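Local coordinates for uncharacterized ATP-binding protein MJ1010 (Methanocaldococcus jannaschii DSM 2661, PDB 3BJO) that is of unknown function but possibly binds ATP, and is represented here by its C-terminal domain, which belongs to the helix-turn-helix clan, at residues A[21-26]-A[46-51]; A[33-38]-A[66-71]; A[59-64]-A[85-90]. All coordinates share one frame; numbering follows the deposited sequence.

Contact 1 of 3, residues A[21-26]-A[46-51]; sequences DFLSNL and DIINAL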
loop_
_atom_site.group_PDB
_atom_site.type_symbol
_atom_site.label_atom_id
_atom_site.label_comp_id
_atom_site.label_asym_id
_atom_site.label_seq_id
_atom_site.Cartn_x
_atom_site.Cartn_y
_atom_site.Cartn_z
ATOM N N ASP A 21 8.868 -0.177 -7.370
ATOM C CA ASP A 21 8.979 -1.496 -7.959
ATOM C C ASP A 21 7.635 -2.244 -7.875
ATOM O O ASP A 21 7.202 -2.838 -8.854
ATOM C CB ASP A 21 10.055 -2.323 -7.244
ATOM C CG ASP A 21 11.497 -1.956 -7.683
ATOM O OD1 ASP A 21 11.723 -0.955 -8.418
ATOM O OD2 ASP A 21 12.436 -2.692 -7.280
ATOM N N PHE A 22 7.010 -2.236 -6.696
ATOM C CA PHE A 22 5.678 -2.834 -6.509
ATOM C C PHE A 22 4.709 -2.327 -7.576
ATOM O O PHE A 22 3.949 -3.102 -8.193
ATOM C CB PHE A 22 5.114 -2.493 -5.095
ATOM C CG PHE A 22 3.624 -2.796 -4.928
ATOM C CD1 PHE A 22 3.170 -4.110 -4.773
ATOM C CD2 PHE A 22 2.701 -1.783 -4.962
ATOM C CE1 PHE A 22 1.839 -4.380 -4.614
ATOM C CE2 PHE A 22 1.321 -2.040 -4.838
ATOM C CZ PHE A 22 0.901 -3.350 -4.641
ATOM N N LEU A 23 4.698 -1.009 -7.749
ATOM C CA LEU A 23 3.686 -0.375 -8.582
ATOM C C LEU A 23 4.033 -0.611 -10.062
ATOM O O LEU A 23 3.151 -0.880 -10.868
ATOM C CB LEU A 23 3.652 1.125 -8.284
ATOM C CG LEU A 23 3.058 1.562 -6.945
ATOM C CD1 LEU A 23 3.136 3.082 -6.847
ATOM C CD2 LEU A 23 1.610 1.076 -6.897
ATOM N N SER A 24 5.321 -0.561 -10.400
ATOM C CA SER A 24 5.740 -0.803 -11.796
ATOM C C SER A 24 5.437 -2.232 -12.246
ATOM O O SER A 24 5.153 -2.478 -13.414
ATOM C CB SER A 24 7.218 -0.513 -11.986
ATOM O OG SER A 24 7.449 0.871 -11.832
ATOM N N ASN A 25 5.460 -3.163 -11.312
ATOM C CA ASN A 25 5.184 -4.584 -11.613
ATOM C C ASN A 25 3.745 -4.735 -12.063
ATOM O O ASN A 25 3.367 -5.746 -12.634
ATOM C CB ASN A 25 5.347 -5.398 -10.328
ATOM C CG ASN A 25 5.131 -6.894 -10.540
ATOM O OD1 ASN A 25 5.844 -7.549 -11.337
ATOM N ND2 ASN A 25 4.153 -7.451 -9.822
ATOM N N LEU A 26 2.923 -3.742 -11.743
ATOM C CA LEU A 26 1.484 -3.805 -12.142
ATOM C C LEU A 26 1.225 -3.324 -13.549
ATOM O O LEU A 26 0.073 -3.401 -14.023
ATOM C CB LEU A 26 0.605 -3.024 -11.173
ATOM C CG LEU A 26 0.753 -3.398 -9.699
ATOM C CD1 LEU A 26 -0.096 -2.340 -8.896
ATOM C CD2 LEU A 26 0.256 -4.836 -9.491
ATOM N N ASP A 46 -6.988 0.565 -9.916
ATOM C CA ASP A 46 -7.772 0.395 -8.685
ATOM C C ASP A 46 -6.842 0.494 -7.459
ATOM O O ASP A 46 -7.194 1.045 -6.384
ATOM C CB ASP A 46 -8.452 -1.008 -8.651
ATOM C CG ASP A 46 -9.346 -1.308 -9.893
ATOM O OD1 ASP A 46 -9.895 -0.325 -10.480
ATOM O OD2 ASP A 46 -9.455 -2.536 -10.280
ATOM N N ILE A 47 -5.663 -0.089 -7.624
ATOM C CA ILE A 47 -4.667 -0.116 -6.576
ATOM C C ILE A 47 -4.163 1.323 -6.257
ATOM O O ILE A 47 -4.066 1.713 -5.081
ATOM C CB ILE A 47 -3.513 -1.072 -7.007
ATOM C CG1 ILE A 47 -3.995 -2.529 -6.870
ATOM C CG2 ILE A 47 -2.248 -0.844 -6.112
ATOM C CD1 ILE A 47 -3.302 -3.573 -7.772
ATOM N N ILE A 48 -3.835 2.076 -7.310
ATOM C CA ILE A 48 -3.407 3.489 -7.226
ATOM C C ILE A 48 -4.491 4.310 -6.567
ATOM O O ILE A 48 -4.236 5.075 -5.655
ATOM C CB ILE A 48 -3.093 4.044 -8.631
ATOM C CG1 ILE A 48 -1.947 3.252 -9.322
ATOM C CG2 ILE A 48 -2.923 5.590 -8.640
ATOM C CD1 ILE A 48 -0.525 3.767 -9.100
ATOM N N ASN A 49 -5.718 4.159 -7.023
ATOM C CA ASN A 49 -6.830 4.868 -6.381
ATOM C C ASN A 49 -6.949 4.632 -4.870
ATOM O O ASN A 49 -7.140 5.580 -4.137
ATOM C CB ASN A 49 -8.159 4.620 -7.139
ATOM C CG ASN A 49 -8.180 5.350 -8.485
ATOM O OD1 ASN A 49 -7.283 6.145 -8.776
ATOM N ND2 ASN A 49 -9.188 5.093 -9.297
ATOM N N ALA A 50 -6.778 3.382 -4.407
ATOM C CA ALA A 50 -6.913 3.094 -2.999
ATOM C C ALA A 50 -5.751 3.734 -2.234
ATOM O O ALA A 50 -5.925 4.320 -1.151
ATOM C CB ALA A 50 -6.884 1.557 -2.775
ATOM N N LEU A 51 -4.553 3.579 -2.771
ATOM C CA LEU A 51 -3.353 4.084 -2.071
ATOM C C LEU A 51 -3.349 5.612 -2.010
ATOM O O LEU A 51 -2.842 6.212 -1.064
ATOM C CB LEU A 51 -2.108 3.578 -2.782
ATOM C CG LEU A 51 -1.788 2.106 -2.506
ATOM C CD1 LEU A 51 -0.537 1.644 -3.343
ATOM C CD2 LEU A 51 -1.527 1.834 -1.033
#
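Leu26 meets Ile47 tip to tip, its CD1 lying 3.6 Å from Ile47 CD1 and nearly as close to the other branch, CG2. Ile47 is thereby gripped on two fronts, because its CG2 also lies 4.0 Å from CE2 of Phe22. The aromatic ring reaches across with CG anti to the backbone N (chi1 167°), which carries CE2 away from helix 3-24 and brings it to Ile47 CG2 at an oblique angle. Leu23 works through a single methyl: CD2 sits 4.1 Å from Ile48 CD1 and 4.2 Å from Leu51 CD1, and Leu23 and Leu51 lie alongside each other, pointing opposite ways. An alanine in place of Ile47 would probably open a gap between Leu26 and Phe22, leaving Leu26 CD1 without its nearest neighbour on helix 44-52. Tyr72 of helix 67-75 lies against both Leu26 and Ile47, while Val102 and Ile99 of helix 93-102 touch Leu23 and Leu51. The contact is thus a buried seam that joins the last part of helix 3-24 and the residues just after it to helix 44-52, built from methyl groups and one obliquely met ring with no polar link, so its hold rests on shape and the exclusion of water.

Contact 2 of 3, residues A[33-38]-A[66-71]; sequences VNIEEE and PKAVYV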
loop_
_atom_site.group_PDB
_atom_site.type_symbol
_atom_site.label_atom_id
_atom_site.label_comp_id
_atom_site.label_asym_id
_atom_site.label_seq_id
_atom_site.Cartn_x
_atom_site.Cartn_y
_atom_site.Cartn_z
ATOM N N VAL A 33 -6.560 -12.109 -7.177
ATOM C CA VAL A 33 -6.637 -12.168 -5.712
ATOM C C VAL A 33 -7.559 -13.308 -5.253
ATOM O O VAL A 33 -8.720 -13.395 -5.660
ATOM C CB VAL A 33 -7.221 -10.815 -5.157
ATOM C CG1 VAL A 33 -6.995 -10.707 -3.657
ATOM C CG2 VAL A 33 -6.595 -9.603 -5.882
ATOM N N ASN A 34 -7.031 -14.161 -4.388
ATOM C CA ASN A 34 -7.769 -15.286 -3.795
ATOM C C ASN A 34 -8.434 -14.874 -2.482
ATOM O O ASN A 34 -7.753 -14.427 -1.551
ATOM C CB ASN A 34 -6.806 -16.459 -3.514
ATOM C CG ASN A 34 -6.309 -17.141 -4.792
ATOM O OD1 ASN A 34 -6.692 -16.774 -5.908
ATOM N ND2 ASN A 34 -5.477 -18.156 -4.629
ATOM N N ILE A 35 -9.757 -14.983 -2.421
ATOM C CA ILE A 35 -10.489 -14.737 -1.179
ATOM C C ILE A 35 -11.412 -15.936 -0.969
ATOM O O ILE A 35 -12.531 -16.007 -1.533
ATOM C CB ILE A 35 -11.274 -13.380 -1.195
ATOM C CG1 ILE A 35 -10.311 -12.201 -1.388
ATOM C CG2 ILE A 35 -12.085 -13.215 0.110
ATOM C CD1 ILE A 35 -10.990 -10.955 -1.805
ATOM N N GLU A 36 -10.909 -16.894 -0.174
ATOM C CA GLU A 36 -11.540 -18.187 -0.023
ATOM C C GLU A 36 -11.747 -18.759 -1.413
ATOM O O GLU A 36 -10.806 -18.976 -2.156
ATOM C CB GLU A 36 -12.892 -18.083 0.705
ATOM C CG GLU A 36 -12.824 -18.054 2.232
ATOM C CD GLU A 36 -12.407 -16.684 2.765
ATOM O OE1 GLU A 36 -13.196 -15.703 2.583
ATOM O OE2 GLU A 36 -11.299 -16.614 3.378
ATOM N N GLU A 37 -13.000 -18.933 -1.781
ATOM C CA GLU A 37 -13.317 -19.597 -3.009
ATOM C C GLU A 37 -13.281 -18.641 -4.203
ATOM O O GLU A 37 -13.228 -19.097 -5.346
ATOM C CB GLU A 37 -14.646 -20.331 -2.840
ATOM C CG GLU A 37 -14.458 -21.582 -1.925
ATOM C CD GLU A 37 -15.666 -21.923 -1.019
ATOM O OE1 GLU A 37 -16.855 -21.840 -1.478
ATOM O OE2 GLU A 37 -15.401 -22.299 0.160
ATOM N N GLU A 38 -13.258 -17.330 -3.925
ATOM C CA GLU A 38 -13.269 -16.278 -4.951
ATOM C C GLU A 38 -11.903 -16.068 -5.550
ATOM O O GLU A 38 -10.898 -16.034 -4.846
ATOM C CB GLU A 38 -13.697 -14.939 -4.377
ATOM C CG GLU A 38 -15.138 -14.848 -3.904
ATOM C CD GLU A 38 -15.438 -13.502 -3.252
ATOM O OE1 GLU A 38 -14.500 -12.838 -2.748
ATOM O OE2 GLU A 38 -16.617 -13.125 -3.192
ATOM N N PRO A 66 -12.433 -1.598 -2.558
ATOM C CA PRO A 66 -12.921 -2.949 -2.721
ATOM C C PRO A 66 -12.041 -3.919 -1.952
ATOM O O PRO A 66 -10.799 -3.816 -1.990
ATOM C CB PRO A 66 -12.732 -3.231 -4.213
ATOM C CG PRO A 66 -12.690 -1.846 -4.859
ATOM C CD PRO A 66 -12.004 -0.999 -3.835
ATOM N N LYS A 67 -12.714 -4.873 -1.331
ATOM C CA LYS A 67 -12.092 -5.886 -0.552
ATOM C C LYS A 67 -10.972 -6.558 -1.340
ATOM O O LYS A 67 -9.892 -6.699 -0.812
ATOM C CB LYS A 67 -13.110 -6.889 0.033
ATOM C CG LYS A 67 -12.417 -7.973 0.927
ATOM C CD LYS A 67 -13.426 -8.828 1.693
ATOM C CE LYS A 67 -12.693 -9.782 2.651
ATOM N NZ LYS A 67 -13.618 -10.715 3.305
ATOM N N ALA A 68 -11.205 -6.905 -2.606
ATOM C CA ALA A 68 -10.166 -7.579 -3.393
ATOM C C ALA A 68 -8.923 -6.727 -3.436
ATOM O O ALA A 68 -7.825 -7.248 -3.340
ATOM C CB ALA A 68 -10.636 -7.830 -4.805
ATOM N N VAL A 69 -9.122 -5.409 -3.587
ATOM C CA VAL A 69 -7.991 -4.456 -3.654
ATOM C C VAL A 69 -7.248 -4.375 -2.319
ATOM O O VAL A 69 -6.027 -4.525 -2.271
ATOM C CB VAL A 69 -8.424 -3.041 -4.107
ATOM C CG1 VAL A 69 -7.195 -2.071 -4.018
ATOM C CG2 VAL A 69 -9.023 -3.069 -5.496
ATOM N N TYR A 70 -7.959 -4.167 -1.205
ATOM C CA TYR A 70 -7.196 -4.060 0.031
ATOM C C TYR A 70 -6.625 -5.401 0.521
ATOM O O TYR A 70 -5.582 -5.415 1.191
ATOM C CB TYR A 70 -7.924 -3.235 1.125
ATOM C CG TYR A 70 -9.155 -3.875 1.791
ATOM C CD1 TYR A 70 -10.454 -3.354 1.577
ATOM C CD2 TYR A 70 -9.005 -4.935 2.655
ATOM C CE1 TYR A 70 -11.575 -3.927 2.221
ATOM C CE2 TYR A 70 -10.090 -5.513 3.300
ATOM C CZ TYR A 70 -11.361 -5.016 3.073
ATOM O OH TYR A 70 -12.387 -5.635 3.696
ATOM N N VAL A 71 -7.306 -6.520 0.240
ATOM C CA VAL A 71 -6.716 -7.850 0.541
ATOM C C VAL A 71 -5.364 -8.034 -0.188
ATOM O O VAL A 71 -4.393 -8.522 0.399
ATOM C CB VAL A 71 -7.660 -8.992 0.200
ATOM C CG1 VAL A 71 -6.896 -10.352 0.088
ATOM C CG2 VAL A 71 -8.751 -9.093 1.274
#
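Val33 and Val71 form the close-packed heart of this contact, CG1 of Val33 lying 3.8 Å from CG1 of Val71. Both methyls of Val33 also rest on the helix backbone, CG1 standing 3.6 Å and CG2 3.7 Å from Ala68 O. Ile35, two residues along the strand, puts its side chain on the same flank. Its CG1 is anti to the carbonyl carbon (chi1 -60°) and the chain runs on extended, which lays CD1 against the helix backbone, 3.8 Å from Ala68 CA, while CG1 passes Val71 CG1 at 4.2 Å. The small Ala68 side chain is consistent with so close an approach to the helix backbone.

Toward the Ile35-Glu38 end the packing gives way to solvent. A type II' turn reverses the chain there, and its glutamates are exposed. The aliphatic part of Lys67 brushes Ile35, CG to CD1 4.3 Å, but its ammonium remains apart from the acids: NZ is 5.1 Å from Glu36 OE1, an attraction that is probably no more than long-range.

Strand 33-35 crosses helix 67-71 at 106°, with 8.6 Å between the axes. Strand 38-41 pairs with strand 32-35 and sends Ile40 onto Ala68, Ile42 joins Val33 and Ala68 from the following loop, and Val69 of the helix packs on Asp46 and Ala50 of helix 44-52.

Contact 3 of 3, residues A[59-64]-A[85-90]; sequences EIEVDK and RGTLKP. With FMT (formic acid), chain B.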
loop_
_atom_site.group_PDB
_atom_site.type_symbol
_atom_site.label_atom_id
_atom_site.label_comp_id
_atom_site.label_asym_id
_atom_site.label_seq_id
_atom_site.Cartn_x
_atom_site.Cartn_y
_atom_site.Cartn_z
ATOM N N GLU A 59 -5.043 6.733 8.357
ATOM C CA GLU A 59 -5.944 5.624 8.616
ATOM C C GLU A 59 -7.192 5.727 7.756
ATOM O O GLU A 59 -7.926 6.718 7.831
ATOM C CB GLU A 59 -6.328 5.586 10.103
ATOM C CG GLU A 59 -7.185 4.377 10.484
ATOM C CD GLU A 59 -7.536 4.322 11.988
ATOM O OE1 GLU A 59 -7.509 5.381 12.677
ATOM O OE2 GLU A 59 -7.869 3.209 12.472
ATOM N N ILE A 60 -7.430 4.692 6.952
ATOM C CA ILE A 60 -8.508 4.719 5.939
ATOM C C ILE A 60 -9.595 3.652 6.144
ATOM O O ILE A 60 -9.301 2.494 6.371
ATOM C CB ILE A 60 -7.937 4.630 4.504
ATOM C CG1 ILE A 60 -7.078 5.879 4.166
ATOM C CG2 ILE A 60 -9.080 4.459 3.414
ATOM C CD1 ILE A 60 -7.845 7.240 4.189
ATOM N N GLU A 61 -10.847 4.054 6.029
ATOM C CA GLU A 61 -11.979 3.105 6.136
ATOM C C GLU A 61 -12.029 2.060 5.023
ATOM O O GLU A 61 -11.949 2.410 3.824
ATOM C CB GLU A 61 -13.273 3.883 6.182
ATOM C CG GLU A 61 -13.466 4.604 7.539
ATOM C CD GLU A 61 -14.526 5.654 7.492
ATOM O OE1 GLU A 61 -15.108 5.872 6.425
ATOM O OE2 GLU A 61 -14.789 6.279 8.529
ATOM N N VAL A 62 -12.169 0.782 5.400
ATOM C CA VAL A 62 -12.187 -0.281 4.390
ATOM C C VAL A 62 -13.361 -0.110 3.397
ATOM O O VAL A 62 -13.308 -0.612 2.284
ATOM C CB VAL A 62 -12.260 -1.693 4.990
ATOM C CG1 VAL A 62 -11.047 -1.991 5.818
ATOM C CG2 VAL A 62 -13.551 -1.915 5.814
ATOM N N ASP A 63 -14.400 0.594 3.835
ATOM C CA ASP A 63 -15.597 0.763 3.053
ATOM C C ASP A 63 -15.349 1.673 1.840
ATOM O O ASP A 63 -16.201 1.762 0.943
ATOM C CB ASP A 63 -16.709 1.341 3.945
ATOM C CG ASP A 63 -17.328 0.301 4.875
ATOM O OD1 ASP A 63 -17.082 -0.905 4.715
ATOM O OD2 ASP A 63 -18.087 0.691 5.760
ATOM N N LYS A 64 -14.176 2.332 1.810
ATOM C CA LYS A 64 -13.783 3.157 0.651
ATOM C C LYS A 64 -13.088 2.396 -0.500
ATOM O O LYS A 64 -12.880 2.942 -1.566
ATOM C CB LYS A 64 -12.878 4.318 1.118
ATOM C CG LYS A 64 -13.636 5.296 2.017
ATOM C CD LYS A 64 -12.720 6.405 2.440
ATOM C CE LYS A 64 -13.496 7.520 3.089
ATOM N NZ LYS A 64 -12.604 8.312 3.997
ATOM N N ARG A 85 -12.072 -2.266 13.791
ATOM C CA ARG A 85 -12.190 -0.823 13.459
ATOM C C ARG A 85 -12.829 -0.551 12.073
ATOM O O ARG A 85 -13.457 0.490 11.859
ATOM C CB ARG A 85 -10.820 -0.111 13.552
ATOM C CG ARG A 85 -10.320 0.092 14.985
ATOM C CD ARG A 85 -9.535 1.431 15.137
ATOM N NE ARG A 85 -8.166 1.389 14.631
ATOM C CZ ARG A 85 -7.104 0.994 15.337
ATOM N NH1 ARG A 85 -7.248 0.599 16.594
ATOM N NH2 ARG A 85 -5.889 0.988 14.784
ATOM N N GLY A 86 -12.668 -1.501 11.153
ATOM C CA GLY A 86 -13.025 -1.335 9.742
ATOM C C GLY A 86 -12.126 -0.306 9.081
ATOM O O GLY A 86 -12.596 0.561 8.323
ATOM N N THR A 87 -10.833 -0.390 9.375
ATOM C CA THR A 87 -9.875 0.571 8.815
ATOM C C THR A 87 -8.585 -0.137 8.364
ATOM O O THR A 87 -8.325 -1.305 8.720
ATOM C CB THR A 87 -9.542 1.723 9.812
ATOM O OG1 THR A 87 -8.891 1.164 10.955
ATOM C CG2 THR A 87 -10.821 2.486 10.302
ATOM N N LEU A 88 -7.779 0.586 7.591
ATOM C CA LEU A 88 -6.529 0.099 7.096
ATOM C C LEU A 88 -5.510 1.204 7.399
ATOM O O LEU A 88 -5.887 2.412 7.475
ATOM C CB LEU A 88 -6.644 -0.111 5.572
ATOM C CG LEU A 88 -7.506 -1.251 5.058
ATOM C CD1 LEU A 88 -8.224 -0.809 3.737
ATOM C CD2 LEU A 88 -6.590 -2.478 4.826
ATOM N N LYS A 89 -4.242 0.821 7.576
ATOM C CA LYS A 89 -3.160 1.811 7.726
ATOM C C LYS A 89 -1.975 1.284 6.937
ATOM O O LYS A 89 -1.894 0.088 6.729
ATOM C CB LYS A 89 -2.729 1.970 9.208
ATOM C CG LYS A 89 -3.773 2.601 10.173
ATOM C CD LYS A 89 -3.223 2.668 11.653
ATOM C CE LYS A 89 -4.256 3.248 12.635
ATOM N NZ LYS A 89 -3.750 3.232 14.076
ATOM N N PRO A 90 -1.029 2.158 6.531
ATOM C CA PRO A 90 0.217 1.649 5.947
ATOM C C PRO A 90 0.962 0.751 6.945
ATOM O O PRO A 90 0.794 0.916 8.149
ATOM C CB PRO A 90 1.037 2.924 5.656
ATOM C CG PRO A 90 0.016 4.028 5.571
ATOM C CD PRO A 90 -1.057 3.636 6.587
HETATM C C FMT B . -11.442 7.606 6.678
HETATM O O1 FMT B . -11.359 6.860 5.700
HETATM O O2 FMT B . -11.015 7.329 7.792
HETATM O O HOH W 1 -14.993 1.003 6.903
#
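The short strand 60-61 pairs antiparallel with strand 87-90, Glu61 and Thr87 forming a non-hydrogen-bonded pair and Ile60 and Leu88 a hydrogen-bonded one in which Ile60 N gives a nearly straight bond to Leu88 O (2.8 Å, 171°) and Leu88 N returns one to Ile60 O. The next link is different: Val62 N approaches Gly86 O from well above the carbonyl plane, 3.0 Å away, as the short strand turns into a 3-10 segment. Water 1 donates to the same Gly86 O and accepts from Asp63 N.

Among the side chains, Glu59 OE2 is the focus. It takes a 2.7 Å bond from Thr87 OG1 on its anti side and a 2.8 Å salt bridge from Arg85 NE, which comes nearly head-on to the oxygen while the carboxylate and guanidinium planes stand 88° apart. With CG anti to the backbone N (chi1 -175°) and the chain extended, Glu59 stretches across the neighbouring strand to reach both donors. Lys89 runs obliquely beside it, CE 3.5 Å from Glu59 CD, and its positive charge would probably add to the carboxylate's stability. Val62 CG1 packs against Leu88, 3.7 Å from its CG, the two side chains crossing at about a right angle, with Tyr70 and Leu81 nearby.

A formic acid molecule, probably from the crystallisation liquor, accepts bonds at O1 from Glu61 N and from Lys64 NZ, the latter 2.6 Å away. Tyr82 of strand 79-82 makes cation-pi contacts with Arg85 and Lys89. Opposite that tyrosine Gly86 and Thr87 form a G1 bulge, the glycine with positive phi, where strand 87-90 begins as the central strand of a three-stranded antiparallel sheet, an arrangement consistent with the beta-wing of winged helix-turn-helix domains.

Helix 67-75 ties the three contacts together. Contact 1 and contact 2, with centres about 16 Å apart, meet where Val69 packs on Asp46, Ile47 and Ala50; contact 2 and contact 3, about 15 Å apart, meet where Tyr70 lies on Leu88 and Val62. Contacts 1 and 3 are about 17 Å apart between centres and do not touch. Along the chain contact 1 closes before contact 3 opens, whereas contact 2 alternates with each of them. Val69 thus faces helix 44-52, one partner of contact 1, and Tyr70 the three-stranded sheet, at its central strand and the 3-10 turn after strand 60-61, so both sheets and the helices are joined in one domain.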